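Local coordinates for resiniferatoxin-binding, phosphotriesterase-related protein (Rhodobacter sphaeroides 2.4.1, PDB 3K2G) that binds two zinc ions in a TIM-barrel fold of the phosphotriesterase family and probably acts as a phosphoric diester hydrolase, at residues B[215-220]-B[250-255]; B[191-196]-B[221-226]. All coordinates share one frame; numbering follows the deposited sequence.

Contact 1: B[215-220]-B[250-255]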
loop_
_atom_site.group_PDB
_atom_site.type_symbol
_atom_site.label_atom_id
_atom_site.label_comp_id
_atom_site.label_asym_id
_atom_site.label_seq_id
_atom_site.Cartn_x
_atom_site.Cartn_y
_atom_site.Cartn_z
ATOM N N ARG B 215 10.862 15.992 7.047
ATOM C CA ARG B 215 9.460 16.318 7.328
ATOM C C ARG B 215 9.334 17.430 8.373
ATOM O O ARG B 215 8.720 17.233 9.420
ATOM C CB ARG B 215 8.732 15.069 7.832
ATOM C CG ARG B 215 8.835 13.858 6.904
ATOM C CD ARG B 215 7.891 13.958 5.714
ATOM N NE ARG B 215 7.984 12.785 4.851
ATOM C CZ ARG B 215 8.857 12.650 3.858
ATOM N NH1 ARG B 215 9.717 13.619 3.586
ATOM N NH2 ARG B 215 8.877 11.534 3.146
ATOM N N LEU B 216 9.904 18.596 8.080
ATOM C CA LEU B 216 9.874 19.731 9.006
ATOM C C LEU B 216 8.779 20.761 8.715
ATOM O O LEU B 216 8.680 21.776 9.407
ATOM C CB LEU B 216 11.235 20.446 8.994
ATOM C CG LEU B 216 12.473 19.657 9.438
ATOM C CD1 LEU B 216 13.727 20.503 9.241
ATOM C CD2 LEU B 216 12.330 19.259 10.895
ATOM N N ALA B 217 7.961 20.500 7.701
ATOM C CA ALA B 217 6.903 21.430 7.302
ATOM C C ALA B 217 5.930 21.862 8.401
ATOM O O ALA B 217 5.603 23.047 8.505
ATOM C CB ALA B 217 6.129 20.857 6.121
ATOM N N HIS B 218 5.455 20.921 9.215
ATOM C CA HIS B 218 4.521 21.289 10.273
ATOM C C HIS B 218 5.189 22.179 11.320
ATOM O O HIS B 218 4.551 23.073 11.873
ATOM C CB HIS B 218 3.910 20.041 10.920
ATOM C CG HIS B 218 2.743 19.480 10.162
ATOM N ND1 HIS B 218 1.541 20.143 10.045
ATOM C CD2 HIS B 218 2.605 18.331 9.457
ATOM C CE1 HIS B 218 0.715 19.431 9.302
ATOM N NE2 HIS B 218 1.337 18.326 8.931
ATOM N N ARG B 219 6.471 21.947 11.592
ATOM C CA ARG B 219 7.182 22.781 12.558
ATOM C C ARG B 219 7.344 24.181 11.961
ATOM O O ARG B 219 7.289 25.187 12.675
ATOM C CB ARG B 219 8.562 22.192 12.880
ATOM C CG ARG B 219 9.396 23.092 13.788
ATOM C CD ARG B 219 10.783 22.529 14.081
ATOM N NE ARG B 219 11.580 23.467 14.873
ATOM C CZ ARG B 219 12.863 23.296 15.180
ATOM N NH1 ARG B 219 13.510 22.214 14.762
ATOM N NH2 ARG B 219 13.502 24.210 15.901
ATOM N N VAL B 220 7.551 24.234 10.646
ATOM C CA VAL B 220 7.703 25.504 9.937
ATOM C C VAL B 220 6.405 26.292 10.036
ATOM O O VAL B 220 6.422 27.474 10.370
ATOM C CB VAL B 220 8.041 25.301 8.425
ATOM C CG1 VAL B 220 7.703 26.563 7.629
ATOM C CG2 VAL B 220 9.521 24.983 8.254
ATOM N N ALA B 250 -1.213 16.149 2.775
ATOM C CA ALA B 250 -2.605 16.569 2.906
ATOM C C ALA B 250 -2.848 17.394 4.166
ATOM O O ALA B 250 -3.588 18.378 4.136
ATOM C CB ALA B 250 -3.534 15.340 2.888
ATOM N N THR B 251 -2.225 17.006 5.274
ATOM C CA THR B 251 -2.427 17.738 6.517
ATOM C C THR B 251 -1.834 19.140 6.456
ATOM O O THR B 251 -2.303 20.055 7.140
ATOM C CB THR B 251 -1.851 16.968 7.720
ATOM O OG1 THR B 251 -0.485 16.628 7.471
ATOM C CG2 THR B 251 -2.666 15.702 7.964
ATOM N N LEU B 252 -0.802 19.308 5.630
ATOM C CA LEU B 252 -0.177 20.609 5.451
ATOM C C LEU B 252 -1.119 21.455 4.621
ATOM O O LEU B 252 -1.317 22.636 4.906
ATOM C CB LEU B 252 1.158 20.469 4.720
ATOM C CG LEU B 252 2.259 19.815 5.554
ATOM C CD1 LEU B 252 3.418 19.417 4.638
ATOM C CD2 LEU B 252 2.715 20.784 6.641
ATOM N N ALA B 253 -1.710 20.842 3.598
ATOM C CA ALA B 253 -2.640 21.550 2.732
ATOM C C ALA B 253 -3.853 21.996 3.543
ATOM O O ALA B 253 -4.336 23.116 3.381
ATOM C CB ALA B 253 -3.079 20.650 1.580
ATOM N N GLN B 254 -4.327 21.108 4.419
ATOM C CA GLN B 254 -5.484 21.382 5.259
ATOM C C GLN B 254 -5.245 22.594 6.166
ATOM O O GLN B 254 -6.173 23.356 6.452
ATOM C CB GLN B 254 -5.820 20.153 6.108
ATOM C CG GLN B 254 -7.013 20.362 7.037
ATOM C CD GLN B 254 -8.294 20.648 6.279
ATOM O OE1 GLN B 254 -8.748 19.826 5.492
ATOM N NE2 GLN B 254 -8.882 21.817 6.514
ATOM N N ARG B 255 -4.008 22.771 6.622
ATOM C CA ARG B 255 -3.700 23.916 7.469
ATOM C C ARG B 255 -3.814 25.195 6.648
ATOM O O ARG B 255 -3.919 26.284 7.206
ATOM C CB ARG B 255 -2.302 23.788 8.089
ATOM C CG ARG B 255 -2.214 22.691 9.140
ATOM C CD ARG B 255 -0.849 22.641 9.825
ATOM N NE ARG B 255 -0.643 23.748 10.759
ATOM C CZ ARG B 255 0.423 23.876 11.545
ATOM N NH1 ARG B 255 1.387 22.967 11.517
ATOM N NH2 ARG B 255 0.524 24.909 12.368
#
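Thr251, Leu252 and Arg255 of helix 246-255 meet the imidazole of His218, on the adjacent helix 217-226, over one face and at its edge. Thr251 OG1 lies in the ring plane and accepts from His218 NE2 at 2.9 Å; the same OG1 is also hydrogen-bonded to the carbonyls Val247 O and Tyr248 O, one turn back in the helix. One residue on, Leu252 sets CD2 over the middle of a ring face, 3.5 Å from the centroid and 4° off the normal, a CH-pi contact. Its other methyl, CD1, presses against Ala217 CB at 3.4 Å, a tight carbon pair. Arg255 closes the group from the ND1 side. Its chain bends at chi3 (73°), bringing the guanidinium almost coplanar with the imidazole, and NH1 gives a nearly straight bond to His218 ND1 (3.2 Å) and a more bent one to His218 O (3.2 Å). With one ring nitrogen donating and the other accepting, the imidazole's rotation is fixed. NH2 of Arg255 turns to acids farther along helix 217-226. Inward, Leu252 and Ala217 rest on Leu236 of strand 234-236, and Leu252 also reaches Leu259 of strand 258-261; outward, helix 246-255 packs against the second subunit.

Contact 2: B[191-196]-B[221-226]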
loop_
_atom_site.group_PDB
_atom_site.type_symbol
_atom_site.label_atom_id
_atom_site.label_comp_id
_atom_site.label_asym_id
_atom_site.label_seq_id
_atom_site.Cartn_x
_atom_site.Cartn_y
_atom_site.Cartn_z
ATOM N N SER B 191 15.738 33.850 11.109
ATOM C CA SER B 191 15.475 34.323 9.762
ATOM C C SER B 191 13.996 34.148 9.423
ATOM O O SER B 191 13.348 35.074 8.933
ATOM C CB SER B 191 16.328 33.537 8.763
ATOM O OG SER B 191 15.952 33.825 7.430
ATOM N N LEU B 192 13.469 32.956 9.688
ATOM C CA LEU B 192 12.069 32.657 9.402
ATOM C C LEU B 192 11.106 33.497 10.234
ATOM O O LEU B 192 10.054 33.902 9.743
ATOM C CB LEU B 192 11.783 31.170 9.628
ATOM C CG LEU B 192 10.357 30.724 9.270
ATOM C CD1 LEU B 192 10.067 31.058 7.815
ATOM C CD2 LEU B 192 10.195 29.234 9.520
ATOM N N ARG B 193 11.457 33.745 11.493
ATOM C CA ARG B 193 10.611 34.556 12.364
ATOM C C ARG B 193 10.549 35.986 11.835
ATOM O O ARG B 193 9.486 36.606 11.820
ATOM C CB ARG B 193 11.147 34.550 13.800
ATOM C CG ARG B 193 10.992 33.214 14.519
ATOM C CD ARG B 193 11.408 33.319 15.982
ATOM N NE ARG B 193 11.211 32.071 16.720
ATOM C CZ ARG B 193 10.024 31.536 16.997
ATOM N NH1 ARG B 193 8.910 32.134 16.603
ATOM N NH2 ARG B 193 9.950 30.396 17.667
ATOM N N GLY B 194 11.690 36.502 11.386
ATOM C CA GLY B 194 11.724 37.850 10.847
ATOM C C GLY B 194 10.909 37.922 9.566
ATOM O O GLY B 194 10.242 38.922 9.287
ATOM N N ALA B 195 10.959 36.852 8.780
ATOM C CA ALA B 195 10.211 36.803 7.534
ATOM C C ALA B 195 8.708 36.775 7.819
ATOM O O ALA B 195 7.934 37.456 7.150
ATOM C CB ALA B 195 10.618 35.577 6.726
ATOM N N ALA B 196 8.298 35.991 8.814
ATOM C CA ALA B 196 6.884 35.894 9.161
ATOM C C ALA B 196 6.379 37.233 9.686
ATOM O O ALA B 196 5.253 37.632 9.400
ATOM C CB ALA B 196 6.667 34.805 10.202
ATOM N N LEU B 221 5.282 25.635 9.746
ATOM C CA LEU B 221 3.986 26.307 9.813
ATOM C C LEU B 221 3.636 26.711 11.242
ATOM O O LEU B 221 2.993 27.741 11.461
ATOM C CB LEU B 221 2.879 25.419 9.234
ATOM C CG LEU B 221 2.955 25.156 7.725
ATOM C CD1 LEU B 221 1.713 24.381 7.275
ATOM C CD2 LEU B 221 3.060 26.479 6.960
ATOM N N ASP B 222 4.056 25.902 12.212
ATOM C CA ASP B 222 3.794 26.216 13.616
ATOM C C ASP B 222 4.447 27.559 13.946
ATOM O O ASP B 222 3.861 28.395 14.636
ATOM C CB ASP B 222 4.379 25.139 14.544
ATOM C CG ASP B 222 3.519 23.880 14.616
ATOM O OD1 ASP B 222 2.450 23.827 13.975
ATOM O OD2 ASP B 222 3.925 22.936 15.326
ATOM N N LEU B 223 5.662 27.758 13.447
ATOM C CA LEU B 223 6.396 28.994 13.700
ATOM C C LEU B 223 5.761 30.177 12.966
ATOM O O LEU B 223 5.571 31.255 13.539
ATOM C CB LEU B 223 7.858 28.821 13.286
ATOM C CG LEU B 223 8.773 30.032 13.480
ATOM C CD1 LEU B 223 10.219 29.574 13.577
ATOM C CD2 LEU B 223 8.587 31.004 12.319
ATOM N N VAL B 224 5.437 29.983 11.695
ATOM C CA VAL B 224 4.809 31.046 10.931
ATOM C C VAL B 224 3.485 31.431 11.598
ATOM O O VAL B 224 3.104 32.599 11.634
ATOM C CB VAL B 224 4.557 30.600 9.484
ATOM C CG1 VAL B 224 3.631 31.565 8.787
ATOM C CG2 VAL B 224 5.875 30.521 8.743
ATOM N N GLU B 225 2.801 30.435 12.145
ATOM C CA GLU B 225 1.522 30.646 12.803
ATOM C C GLU B 225 1.652 31.440 14.102
ATOM O O GLU B 225 0.926 32.417 14.311
ATOM C CB GLU B 225 0.873 29.287 13.072
ATOM C CG GLU B 225 -0.515 29.339 13.657
ATOM C CD GLU B 225 -1.166 27.971 13.683
ATOM O OE1 GLU B 225 -0.658 27.074 14.390
ATOM O OE2 GLU B 225 -2.185 27.790 12.988
ATOM N N GLU B 226 2.578 31.037 14.969
ATOM C CA GLU B 226 2.751 31.734 16.239
ATOM C C GLU B 226 3.307 33.143 16.077
ATOM O O GLU B 226 3.306 33.925 17.029
ATOM C CB GLU B 226 3.634 30.922 17.198
ATOM C CG GLU B 226 5.071 30.720 16.768
ATOM C CD GLU B 226 5.851 29.862 17.754
ATOM O OE1 GLU B 226 5.464 28.691 17.962
ATOM O OE2 GLU B 226 6.846 30.358 18.324
#
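Two successive outer helices of the TIM barrel, 186-202 and 217-226, pack side by side here, joined through strand 206-208 in the beta-alpha repeat of the fold. Leu192 of the first and Leu223 of the second meet at the centre, their side chains sliding past one another in opposite directions: Leu223 CD2 lies 3.5 Å from Leu192 CG and 3.7 Å from Leu192 CD2. Both leucines carry CG anti to the backbone N (chi1 -176° and 180°), which sends their branches into the groove between the helices. The other methyl of Leu223, CD1, sits over the centre of the Arg193 guanidinium, 3.9 Å above its plane, and touches Arg193 CG as well, so the arginine lies across the leucine as a lid. Beyond it, Arg193 reaches Glu226 end-on: NH1 and NH2 both donate to the single oxygen OE2, each at 3.2 Å, from the same face of the carboxylate and well out of its plane. This salt bridge is one of several, for Arg193 NH1 also pairs with Glu227 and NE with Glu189, so three carboxylates surround one guanidinium. One turn after Leu192, Ala196 CB faces Val224 CA at 4.3 Å, where the small side chain lets the backbones come to 5.6 Å between the CA atoms of these two residues. The short helical segments approach to 9.2 Å between axes and cross at -45°. Beneath them, Leu192 rests on Ile178 of strand 175-178 and Val208 of strand 206-208, while Val224 covers Leu206 and Thr234 of strands 206-208 and 234-236.

Helix 217-226 is common to both contacts: contact 1 joins it to the following barrel helix, 246-255, and contact 2 to the preceding one, 186-202. Both are largely buried, yet their chemistry differs. In contact 1 a histidine is held by neutral and charged hydrogen-bonding groups beside a subunit interface. Contact 2 is an apolar seam of leucine, valine and alanine whose outer border is a salt bridge ending at an exposed glutamate, and no other chain touches it. The two meet directly, since Arg255 NH2 of contact 1 forms salt bridges with Asp222 OD1 (2.7 Å) and Glu225 OE1 of contact 2, and the methyls Leu252 CD2 and Leu221 CD1 pack at 3.8 Å.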